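Local coordinates for odorant binding protein, antennal (PDB 3R1V) that probably binds odorant molecules as a secreted antennal protein and here holds an azobenzene-type phenol in its pocket, at residues D8-P13 / I75-V80; G38-A43 / T106-F111; L68-L73 / A83-T88. All coordinates share one frame; numbering follows the deposited sequence.

Contact 1 (D8-P13 / I75-V80); sequences DRYKKP and IIPDDV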
loop_
_atom_site.group_PDB
_atom_site.type_symbol
_atom_site.label_atom_id
_atom_site.label_comp_id
_atom_site.label_asym_id
_atom_site.label_seq_id
_atom_site.Cartn_x
_atom_site.Cartn_y
_atom_site.Cartn_z
ATOM N N ASP A 8 15.935 7.689 1.085
ATOM C CA ASP A 8 16.605 6.529 0.486
ATOM C C ASP A 8 16.673 5.294 1.395
ATOM O O ASP A 8 16.734 4.175 0.888
ATOM C CB ASP A 8 17.987 6.906 -0.068
ATOM C CG ASP A 8 17.918 7.771 -1.312
ATOM O OD1 ASP A 8 17.936 7.207 -2.432
ATOM O OD2 ASP A 8 17.851 9.010 -1.169
ATOM N N ARG A 9 16.606 5.489 2.721
ATOM C CA ARG A 9 16.642 4.422 3.726
ATOM C C ARG A 9 15.421 3.475 3.727
ATOM O O ARG A 9 15.493 2.404 4.333
ATOM C CB ARG A 9 16.857 5.015 5.123
ATOM C CG ARG A 9 15.789 6.024 5.502
ATOM C CD ARG A 9 15.481 5.960 6.967
ATOM N NE ARG A 9 15.310 7.305 7.511
ATOM C CZ ARG A 9 15.029 7.560 8.782
ATOM N NH1 ARG A 9 14.878 6.571 9.653
ATOM N NH2 ARG A 9 14.896 8.815 9.194
ATOM N N TYR A 10 14.297 3.886 3.100
ATOM C CA TYR A 10 13.085 3.061 3.024
ATOM C C TYR A 10 13.081 2.161 1.813
ATOM O O TYR A 10 12.264 1.240 1.737
ATOM C CB TYR A 10 11.821 3.925 3.029
ATOM C CG TYR A 10 11.570 4.609 4.350
ATOM C CD1 TYR A 10 11.305 3.873 5.499
ATOM C CD2 TYR A 10 11.578 5.993 4.449
ATOM C CE1 TYR A 10 11.082 4.502 6.725
ATOM C CE2 TYR A 10 11.345 6.634 5.667
ATOM C CZ TYR A 10 11.099 5.882 6.802
ATOM O OH TYR A 10 10.867 6.509 7.994
ATOM N N LYS A 11 13.989 2.428 0.865
ATOM C CA LYS A 11 14.135 1.681 -0.375
ATOM C C LYS A 11 14.438 0.196 -0.141
ATOM O O LYS A 11 13.694 -0.660 -0.630
ATOM C CB LYS A 11 15.165 2.373 -1.297
ATOM C CG LYS A 11 15.677 1.545 -2.476
ATOM C CD LYS A 11 14.563 0.813 -3.202
ATOM C CE LYS A 11 14.335 1.422 -4.513
ATOM N NZ LYS A 11 12.913 1.426 -4.877
ATOM N N LYS A 12 15.529 -0.101 0.585
ATOM C CA LYS A 12 15.971 -1.459 0.901
ATOM C C LYS A 12 14.836 -2.307 1.525
ATOM O O LYS A 12 14.510 -3.333 0.929
ATOM C CB LYS A 12 17.239 -1.458 1.785
ATOM C CG LYS A 12 18.101 -0.192 1.682
ATOM C CD LYS A 12 19.157 -0.277 0.580
ATOM C CE LYS A 12 20.516 -0.669 1.109
ATOM N NZ LYS A 12 20.560 -2.089 1.557
ATOM N N PRO A 13 14.165 -1.884 2.636
ATOM C CA PRO A 13 13.067 -2.709 3.181
ATOM C C PRO A 13 11.869 -2.858 2.249
ATOM O O PRO A 13 11.245 -3.919 2.256
ATOM C CB PRO A 13 12.669 -2.011 4.491
ATOM C CG PRO A 13 13.571 -0.892 4.671
ATOM C CD PRO A 13 14.407 -0.684 3.470
ATOM N N ILE A 75 6.042 3.600 14.319
ATOM C CA ILE A 75 7.210 2.930 13.728
ATOM C C ILE A 75 7.979 3.869 12.803
ATOM O O ILE A 75 8.918 3.459 12.097
ATOM C CB ILE A 75 6.652 1.701 12.944
ATOM C CG1 ILE A 75 5.497 0.951 13.690
ATOM C CG2 ILE A 75 7.737 0.758 12.440
ATOM C CD1 ILE A 75 5.891 0.037 14.869
ATOM N N ILE A 76 7.589 5.134 12.802
ATOM C CA ILE A 76 8.129 6.093 11.888
ATOM C C ILE A 76 8.821 7.284 12.578
ATOM O O ILE A 76 8.339 7.776 13.605
ATOM C CB ILE A 76 6.956 6.442 10.943
ATOM C CG1 ILE A 76 7.214 6.046 9.468
ATOM C CG2 ILE A 76 6.281 7.786 11.196
ATOM C CD1 ILE A 76 7.329 7.144 8.439
ATOM N N PRO A 77 9.963 7.743 12.024
ATOM C CA PRO A 77 10.678 8.872 12.633
ATOM C C PRO A 77 10.378 10.250 12.013
ATOM O O PRO A 77 10.818 11.255 12.576
ATOM C CB PRO A 77 12.141 8.486 12.398
ATOM C CG PRO A 77 12.116 7.668 11.123
ATOM C CD PRO A 77 10.698 7.234 10.849
ATOM N N ASP A 78 9.671 10.306 10.861
ATOM C CA ASP A 78 9.423 11.572 10.166
ATOM C C ASP A 78 7.993 12.121 10.067
ATOM O O ASP A 78 7.024 11.446 10.421
ATOM C CB ASP A 78 10.182 11.655 8.823
ATOM C CG ASP A 78 10.089 10.433 7.929
ATOM O OD1 ASP A 78 11.151 9.866 7.588
ATOM O OD2 ASP A 78 8.959 10.069 7.534
ATOM N N ASP A 79 7.903 13.387 9.603
ATOM C CA ASP A 79 6.708 14.207 9.421
ATOM C C ASP A 79 5.720 13.602 8.418
ATOM O O ASP A 79 5.682 13.996 7.248
ATOM C CB ASP A 79 7.128 15.639 9.023
ATOM C CG ASP A 79 6.062 16.700 9.201
ATOM O OD1 ASP A 79 5.387 16.694 10.256
ATOM O OD2 ASP A 79 5.949 17.578 8.321
ATOM N N VAL A 80 4.915 12.640 8.892
ATOM C CA VAL A 80 3.923 11.938 8.078
ATOM C C VAL A 80 2.483 12.092 8.629
ATOM O O VAL A 80 1.531 11.714 7.949
ATOM C CB VAL A 80 4.365 10.464 7.833
ATOM C CG1 VAL A 80 3.969 9.545 8.986
ATOM C CG2 VAL A 80 3.850 9.932 6.500
#
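Tyr10 and Arg9, near the N-terminal end of this all-helical PBP/GOBP fold, on the segment that runs into helix 11-25, meet Ile76, Pro77 and Asp78 in the loop between helices 44-56 and 81-91. The contact joins the two parts through side chains: the nearest CA atoms, those of Tyr10 and Ile76, are 10.6 Å apart. Tyr10 spans most of that gap. Its CG stands beside the backbone N and anti to the carbonyl carbon (chi1 -69°), which directs the phenol at the loop, and the hydroxyl does most of the touching. On Pro77 it presses against the ring carbon CD, with Tyr10 OH and Pro77 CD only 3.0 Å apart, a tight approach without a bond. Ile76 bends its end inward, and its CD1 lies 3.6 Å from Tyr10 OH. The polar element is a weak hydrogen bond from Tyr10 OH to Asp78 OD1, 3.4 Å long. That oxygen lies in the ring plane, at the edge of the phenol, while the carboxylate is turned nearly at right angles to the ring (84°). Asp78 also touches Pro7, a further point where the loop meets the N-terminal part of the chain. Arg9 takes another route: bent at chi2 (145°) and chi3, its chain slides past Pro77 in the opposite sense, and the guanidinium settles beside the proline ring. Asp78 OD1 is well off the guanidinium plane, and no N-H points at it, so any attraction is probably charge alone across a surface site. The Arg9 group also has the phenol oxygen of Tyr10 over one face, near its rim, and its closest atom across the contact is NH1, 3.3 Å from Pro77 CG.

Contact 2 (G38-A43 / T106-F111); sequences GTVPTA and TVKCYF. With AZB (4-{(E)-[4-(propan-2-yl)phenyl]diazenyl}phenol), chain C.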
loop_
_atom_site.group_PDB
_atom_site.type_symbol
_atom_site.label_atom_id
_atom_site.label_comp_id
_atom_site.label_asym_id
_atom_site.label_seq_id
_atom_site.Cartn_x
_atom_site.Cartn_y
_atom_site.Cartn_z
ATOM N N GLY A 38 -0.749 5.925 -12.580
ATOM C CA GLY A 38 -1.635 6.392 -11.519
ATOM C C GLY A 38 -2.884 5.561 -11.315
ATOM O O GLY A 38 -3.802 5.995 -10.615
ATOM N N THR A 39 -2.928 4.354 -11.909
ATOM C CA THR A 39 -4.075 3.446 -11.813
ATOM C C THR A 39 -3.722 2.205 -10.996
ATOM O O THR A 39 -2.763 1.508 -11.330
ATOM C CB THR A 39 -4.605 3.077 -13.213
ATOM O OG1 THR A 39 -3.619 2.314 -13.908
ATOM C CG2 THR A 39 -4.975 4.288 -14.045
ATOM N N VAL A 40 -4.503 1.923 -9.940
ATOM C CA VAL A 40 -4.300 0.767 -9.057
ATOM C C VAL A 40 -4.548 -0.538 -9.843
ATOM O O VAL A 40 -5.594 -0.649 -10.491
ATOM C CB VAL A 40 -5.153 0.869 -7.758
ATOM C CG1 VAL A 40 -4.875 -0.296 -6.808
ATOM C CG2 VAL A 40 -4.908 2.197 -7.050
ATOM N N PRO A 41 -3.587 -1.504 -9.851
ATOM C CA PRO A 41 -3.807 -2.749 -10.620
ATOM C C PRO A 41 -5.031 -3.543 -10.160
ATOM O O PRO A 41 -5.264 -3.681 -8.960
ATOM C CB PRO A 41 -2.496 -3.531 -10.475
ATOM C CG PRO A 41 -1.601 -2.724 -9.644
ATOM C CD PRO A 41 -2.284 -1.502 -9.152
ATOM N N THR A 42 -5.833 -4.023 -11.130
ATOM C CA THR A 42 -7.102 -4.733 -10.908
ATOM C C THR A 42 -7.019 -6.265 -10.943
ATOM O O THR A 42 -8.011 -6.930 -10.631
ATOM C CB THR A 42 -8.179 -4.222 -11.878
ATOM O OG1 THR A 42 -7.740 -4.439 -13.220
ATOM C CG2 THR A 42 -8.516 -2.758 -11.672
ATOM N N ALA A 43 -5.864 -6.824 -11.335
ATOM C CA ALA A 43 -5.659 -8.273 -11.410
ATOM C C ALA A 43 -5.747 -8.927 -10.008
ATOM O O ALA A 43 -5.262 -8.326 -9.047
ATOM C CB ALA A 43 -4.320 -8.571 -12.058
ATOM N N THR A 106 -8.924 0.360 -0.736
ATOM C CA THR A 106 -8.296 1.328 0.175
ATOM C C THR A 106 -7.202 2.126 -0.548
ATOM O O THR A 106 -7.146 3.347 -0.399
ATOM C CB THR A 106 -7.785 0.648 1.460
ATOM O OG1 THR A 106 -8.796 -0.220 1.977
ATOM C CG2 THR A 106 -7.399 1.652 2.539
ATOM N N VAL A 107 -6.348 1.437 -1.334
ATOM C CA VAL A 107 -5.262 2.045 -2.115
ATOM C C VAL A 107 -5.837 2.901 -3.247
ATOM O O VAL A 107 -5.303 3.972 -3.540
ATOM C CB VAL A 107 -4.228 0.978 -2.572
ATOM C CG1 VAL A 107 -3.315 1.485 -3.681
ATOM C CG2 VAL A 107 -3.396 0.521 -1.391
ATOM N N LYS A 108 -6.967 2.456 -3.823
ATOM C CA LYS A 108 -7.701 3.176 -4.863
ATOM C C LYS A 108 -8.171 4.519 -4.296
ATOM O O LYS A 108 -8.071 5.545 -4.973
ATOM C CB LYS A 108 -8.895 2.340 -5.325
ATOM C CG LYS A 108 -9.220 2.509 -6.789
ATOM C CD LYS A 108 -10.708 2.479 -6.945
ATOM C CE LYS A 108 -11.220 3.095 -8.206
ATOM N NZ LYS A 108 -12.701 3.066 -8.210
ATOM N N CYS A 109 -8.625 4.504 -3.028
ATOM C CA CYS A 109 -9.051 5.685 -2.289
ATOM C C CYS A 109 -7.834 6.557 -1.958
ATOM O O CYS A 109 -7.948 7.778 -2.044
ATOM C CB CYS A 109 -9.824 5.288 -1.034
ATOM S SG CYS A 109 -10.447 6.683 -0.066
ATOM N N TYR A 110 -6.676 5.938 -1.594
ATOM C CA TYR A 110 -5.421 6.643 -1.275
ATOM C C TYR A 110 -4.937 7.444 -2.483
ATOM O O TYR A 110 -4.562 8.610 -2.338
ATOM C CB TYR A 110 -4.301 5.658 -0.862
ATOM C CG TYR A 110 -4.427 4.992 0.493
ATOM C CD1 TYR A 110 -3.608 3.922 0.843
ATOM C CD2 TYR A 110 -5.338 5.453 1.442
ATOM C CE1 TYR A 110 -3.710 3.310 2.092
ATOM C CE2 TYR A 110 -5.452 4.845 2.689
ATOM C CZ TYR A 110 -4.627 3.781 3.013
ATOM O OH TYR A 110 -4.737 3.178 4.238
ATOM N N PHE A 111 -4.946 6.801 -3.667
ATOM C CA PHE A 111 -4.533 7.363 -4.952
ATOM C C PHE A 111 -5.402 8.525 -5.371
ATOM O O PHE A 111 -4.910 9.452 -5.992
ATOM C CB PHE A 111 -4.542 6.279 -6.036
ATOM C CG PHE A 111 -3.252 5.497 -6.146
ATOM C CD1 PHE A 111 -2.684 4.893 -5.029
ATOM C CD2 PHE A 111 -2.618 5.338 -7.372
ATOM C CE1 PHE A 111 -1.492 4.172 -5.131
ATOM C CE2 PHE A 111 -1.429 4.603 -7.474
ATOM C CZ PHE A 111 -0.878 4.021 -6.353
HETATM C C1 AZB C . 2.062 -1.121 -6.408
HETATM N N1 AZB C . 1.178 2.932 -1.384
HETATM O O1 AZB C . 0.767 7.014 3.585
HETATM N N2 AZB C . 1.389 2.745 -0.119
HETATM C C3 AZB C . -0.461 -1.149 -6.035
HETATM C C4 AZB C . 1.278 5.244 0.410
HETATM C C5 AZB C . 1.126 6.312 1.388
HETATM C C6 AZB C . 0.917 6.042 2.697
HETATM C C7 AZB C . 0.876 4.723 3.032
HETATM C C8 AZB C . 1.037 3.637 2.021
HETATM C C9 AZB C . 1.244 3.896 0.720
HETATM C C11 AZB C . 1.217 -0.396 -3.082
HETATM C C12 AZB C . 1.297 0.567 -2.042
HETATM C C13 AZB C . 1.118 1.990 -2.352
HETATM C C14 AZB C . 0.877 2.406 -3.711
HETATM C C15 AZB C . 0.793 1.383 -4.784
HETATM C C16 AZB C . 0.972 -0.006 -4.429
HETATM C C17 AZB C . 0.904 -1.099 -5.448
#
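Val40 and Phe111 carry this contact, with Gly38 third in buried surface, where the loop between helices 29-32 and 44-56 packs against helix 99-113. With CG1 anti to the backbone N (chi1 -177°), Val40 CG2 falls anti to the carbonyl carbon and lies over one face of the Phe111 ring. It is 3.9 Å from the ring centroid and 15° off the normal, which meets the definition of a CH-pi contact. The same methyl fits against the helix backbone, 3.7 Å from Lys108 CA, and against Val107, with Val40 CG2 and Val107 CG1 3.8 Å apart. The second branch, CG1, also reaches Val107 CG1, at 3.9 Å, so both valine methyls grip one helix residue, which itself packs on Ile50 and Phe54 of helix 44-56. Gly38, whose positive phi of 83° suits glycine, brings its carbonyl to the ring edge: Gly38 O is 3.5 Å from Phe111 CD2. Elsewhere on the rim, the bound azobenzene meets the ring near its plane, AZB C14 lying 3.3 Å from Phe111 CE1. Pro41 also approaches the ligand from the loop, its CD 3.6 Å from the isopropyl carbon C3 of AZB. Methyl on one face, carbonyl and ligand at the edge: the contact is largely apolar, consistent with Phe111 linking the loop to the ligand site through packing rather than hydrogen bonds.

Contact 3 (L68-L73 / A83-T88); sequences LLDRLL and AVDHLT. With AZB (4-{(E)-[4-(propan-2-yl)phenyl]diazenyl}phenol), chain C.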
loop_
_atom_site.group_PDB
_atom_site.type_symbol
_atom_site.label_atom_id
_atom_site.label_comp_id
_atom_site.label_asym_id
_atom_site.label_seq_id
_atom_site.Cartn_x
_atom_site.Cartn_y
_atom_site.Cartn_z
ATOM N N LEU A 68 -5.257 0.077 8.757
ATOM C CA LEU A 68 -5.049 1.038 9.835
ATOM C C LEU A 68 -3.712 1.726 9.598
ATOM O O LEU A 68 -2.695 1.343 10.182
ATOM C CB LEU A 68 -5.089 0.341 11.208
ATOM C CG LEU A 68 -6.215 -0.659 11.430
ATOM C CD1 LEU A 68 -5.695 -1.948 11.999
ATOM C CD2 LEU A 68 -7.234 -0.106 12.349
ATOM N N LEU A 69 -3.715 2.717 8.682
ATOM C CA LEU A 69 -2.539 3.504 8.299
ATOM C C LEU A 69 -1.994 4.331 9.472
ATOM O O LEU A 69 -0.812 4.677 9.471
ATOM C CB LEU A 69 -2.850 4.386 7.075
ATOM C CG LEU A 69 -1.686 4.695 6.130
ATOM C CD1 LEU A 69 -1.223 3.445 5.389
ATOM C CD2 LEU A 69 -2.082 5.755 5.125
ATOM N N ASP A 70 -2.852 4.597 10.492
ATOM C CA ASP A 70 -2.521 5.295 11.737
ATOM C C ASP A 70 -1.455 4.539 12.545
ATOM O O ASP A 70 -0.686 5.168 13.267
ATOM C CB ASP A 70 -3.783 5.438 12.614
ATOM C CG ASP A 70 -4.564 6.729 12.472
ATOM O OD1 ASP A 70 -4.120 7.617 11.712
ATOM O OD2 ASP A 70 -5.602 6.870 13.154
ATOM N N ARG A 71 -1.444 3.190 12.460
ATOM C CA ARG A 71 -0.515 2.311 13.179
ATOM C C ARG A 71 0.964 2.619 12.928
ATOM O O ARG A 71 1.784 2.408 13.818
ATOM C CB ARG A 71 -0.795 0.840 12.863
ATOM C CG ARG A 71 -2.017 0.282 13.566
ATOM C CD ARG A 71 -2.124 -1.202 13.317
ATOM N NE ARG A 71 -3.068 -1.838 14.234
ATOM C CZ ARG A 71 -3.288 -3.148 14.290
ATOM N NH1 ARG A 71 -2.639 -3.974 13.478
ATOM N NH2 ARG A 71 -4.171 -3.641 15.148
ATOM N N LEU A 72 1.288 3.113 11.717
ATOM C CA LEU A 72 2.652 3.474 11.306
ATOM C C LEU A 72 3.213 4.651 12.089
ATOM O O LEU A 72 4.434 4.778 12.185
ATOM C CB LEU A 72 2.706 3.814 9.812
ATOM C CG LEU A 72 2.327 2.728 8.812
ATOM C CD1 LEU A 72 2.454 3.250 7.398
ATOM C CD2 LEU A 72 3.203 1.486 8.974
ATOM N N LEU A 73 2.332 5.514 12.645
ATOM C CA LEU A 73 2.717 6.706 13.414
ATOM C C LEU A 73 3.612 6.399 14.628
ATOM O O LEU A 73 4.195 7.314 15.215
ATOM C CB LEU A 73 1.483 7.546 13.815
ATOM C CG LEU A 73 0.608 8.093 12.671
ATOM C CD1 LEU A 73 -0.558 8.890 13.214
ATOM C CD2 LEU A 73 1.413 8.948 11.699
ATOM N N ALA A 83 -0.259 13.923 6.382
ATOM C CA ALA A 83 -0.469 13.080 5.205
ATOM C C ALA A 83 -1.247 11.813 5.582
ATOM O O ALA A 83 -2.169 11.433 4.860
ATOM C CB ALA A 83 0.867 12.715 4.575
ATOM N N VAL A 84 -0.892 11.184 6.728
ATOM C CA VAL A 84 -1.543 9.978 7.255
ATOM C C VAL A 84 -2.963 10.295 7.744
ATOM O O VAL A 84 -3.906 9.632 7.304
ATOM C CB VAL A 84 -0.668 9.237 8.312
ATOM C CG1 VAL A 84 -1.487 8.268 9.166
ATOM C CG2 VAL A 84 0.493 8.506 7.644
ATOM N N ASP A 85 -3.120 11.327 8.616
ATOM C CA ASP A 85 -4.418 11.750 9.164
ATOM C C ASP A 85 -5.470 12.063 8.102
ATOM O O ASP A 85 -6.652 11.831 8.350
ATOM C CB ASP A 85 -4.282 12.904 10.177
ATOM C CG ASP A 85 -3.739 12.518 11.545
ATOM O OD1 ASP A 85 -3.583 11.301 11.809
ATOM O OD2 ASP A 85 -3.480 13.430 12.358
ATOM N N HIS A 86 -5.046 12.556 6.920
ATOM C CA HIS A 86 -5.949 12.848 5.809
ATOM C C HIS A 86 -6.398 11.555 5.120
ATOM O O HIS A 86 -7.589 11.406 4.834
ATOM C CB HIS A 86 -5.314 13.822 4.804
ATOM C CG HIS A 86 -6.193 14.127 3.630
ATOM N ND1 HIS A 86 -7.351 14.872 3.766
ATOM C CD2 HIS A 86 -6.062 13.758 2.337
ATOM C CE1 HIS A 86 -7.879 14.938 2.555
ATOM N NE2 HIS A 86 -7.135 14.286 1.661
ATOM N N LEU A 87 -5.450 10.623 4.861
ATOM C CA LEU A 87 -5.736 9.330 4.230
ATOM C C LEU A 87 -6.605 8.452 5.132
ATOM O O LEU A 87 -7.467 7.740 4.625
ATOM C CB LEU A 87 -4.448 8.590 3.815
ATOM C CG LEU A 87 -3.596 9.235 2.710
ATOM C CD1 LEU A 87 -2.217 8.617 2.656
ATOM C CD2 LEU A 87 -4.267 9.139 1.343
ATOM N N THR A 88 -6.406 8.533 6.463
ATOM C CA THR A 88 -7.203 7.786 7.444
ATOM C C THR A 88 -8.598 8.404 7.594
ATOM O O THR A 88 -9.551 7.691 7.911
ATOM C CB THR A 88 -6.476 7.662 8.787
ATOM O OG1 THR A 88 -6.177 8.965 9.286
ATOM C CG2 THR A 88 -5.211 6.823 8.696
HETATM C C1 AZB C . 2.062 -1.121 -6.408
HETATM N N1 AZB C . 1.178 2.932 -1.384
HETATM O O1 AZB C . 0.767 7.014 3.585
HETATM N N2 AZB C . 1.389 2.745 -0.119
HETATM C C3 AZB C . -0.461 -1.149 -6.035
HETATM C C4 AZB C . 1.278 5.244 0.410
HETATM C C5 AZB C . 1.126 6.312 1.388
HETATM C C6 AZB C . 0.917 6.042 2.697
HETATM C C7 AZB C . 0.876 4.723 3.032
HETATM C C8 AZB C . 1.037 3.637 2.021
HETATM C C9 AZB C . 1.244 3.896 0.720
HETATM C C11 AZB C . 1.217 -0.396 -3.082
HETATM C C12 AZB C . 1.297 0.567 -2.042
HETATM C C13 AZB C . 1.118 1.990 -2.352
HETATM C C14 AZB C . 0.877 2.406 -3.711
HETATM C C15 AZB C . 0.793 1.383 -4.784
HETATM C C16 AZB C . 0.972 -0.006 -4.429
HETATM C C17 AZB C . 0.904 -1.099 -5.448
#
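Two carboxylates come close here with like charge: Asp70 OD1 and Asp85 OD1 are 3.7 Å apart. Both residues are exposed, so solvent may screen the repulsion, and the proximity may raise the pKa of one of them somewhat. Asp70, on the 3-10 segment that begins at Leu69, crosses Thr88 at about a right angle, its OD1 3.3 Å from Thr88 CG2. That methyl is anti to the carbonyl carbon, while chi1 of 58° tucks OG1 between the backbone N and carbonyl carbon, near the carbonyl oxygens of Val84 and Asp85 in its own helix. The methyl therefore meets the acid and also rests on Leu69 CB. Around this polar rim the packing is apolar. Leu73 and Val84 reach toward each other tip to tip, Leu73 CD2 and Val84 CG1 being 3.9 Å apart, and the same Val84 branch lies against Leu69 O. Deeper in, Leu69 CD2 meets Leu87 CD1 at 3.8 Å, and both leucines also pack on Tyr110 of helix 99-113. This pair frames the phenol end of the bound ligand: Leu69 CD1 is 3.4 Å from AZB C7, and Leu87 CD1 is 3.5 Å from AZB O1. A 3-10 segment laid on helix 81-91, charged outside and leucine-rich inside, thus forms one end of the apolar binding pocket of this helical PBP/GOBP fold.

In the fold
Contacts 2 and 3 both touch the azobenzene ligand, contact 2 at its isopropyl-phenyl half and contact 3 at its phenol half; their centres are 17 Å apart. They also meet directly: between the consecutive helices 81-91 and 99-113, Tyr110 O lies 3.7 Å from Leu87 CD2, and on the preceding loop Tyr110 OH lies 3.6 Å from Leu69 CB. Contact 1 is peripheral, about 14 Å from the chain centre, with the Ile76 side chain about 8 Å from the ligand. It joins contact 3 through Val80 CG1 and Leu73 CD2, 3.8 Å apart. Contacts 1 and 2 lie on opposite sides of the chain's centre, 22 Å apart between centres, and do not touch.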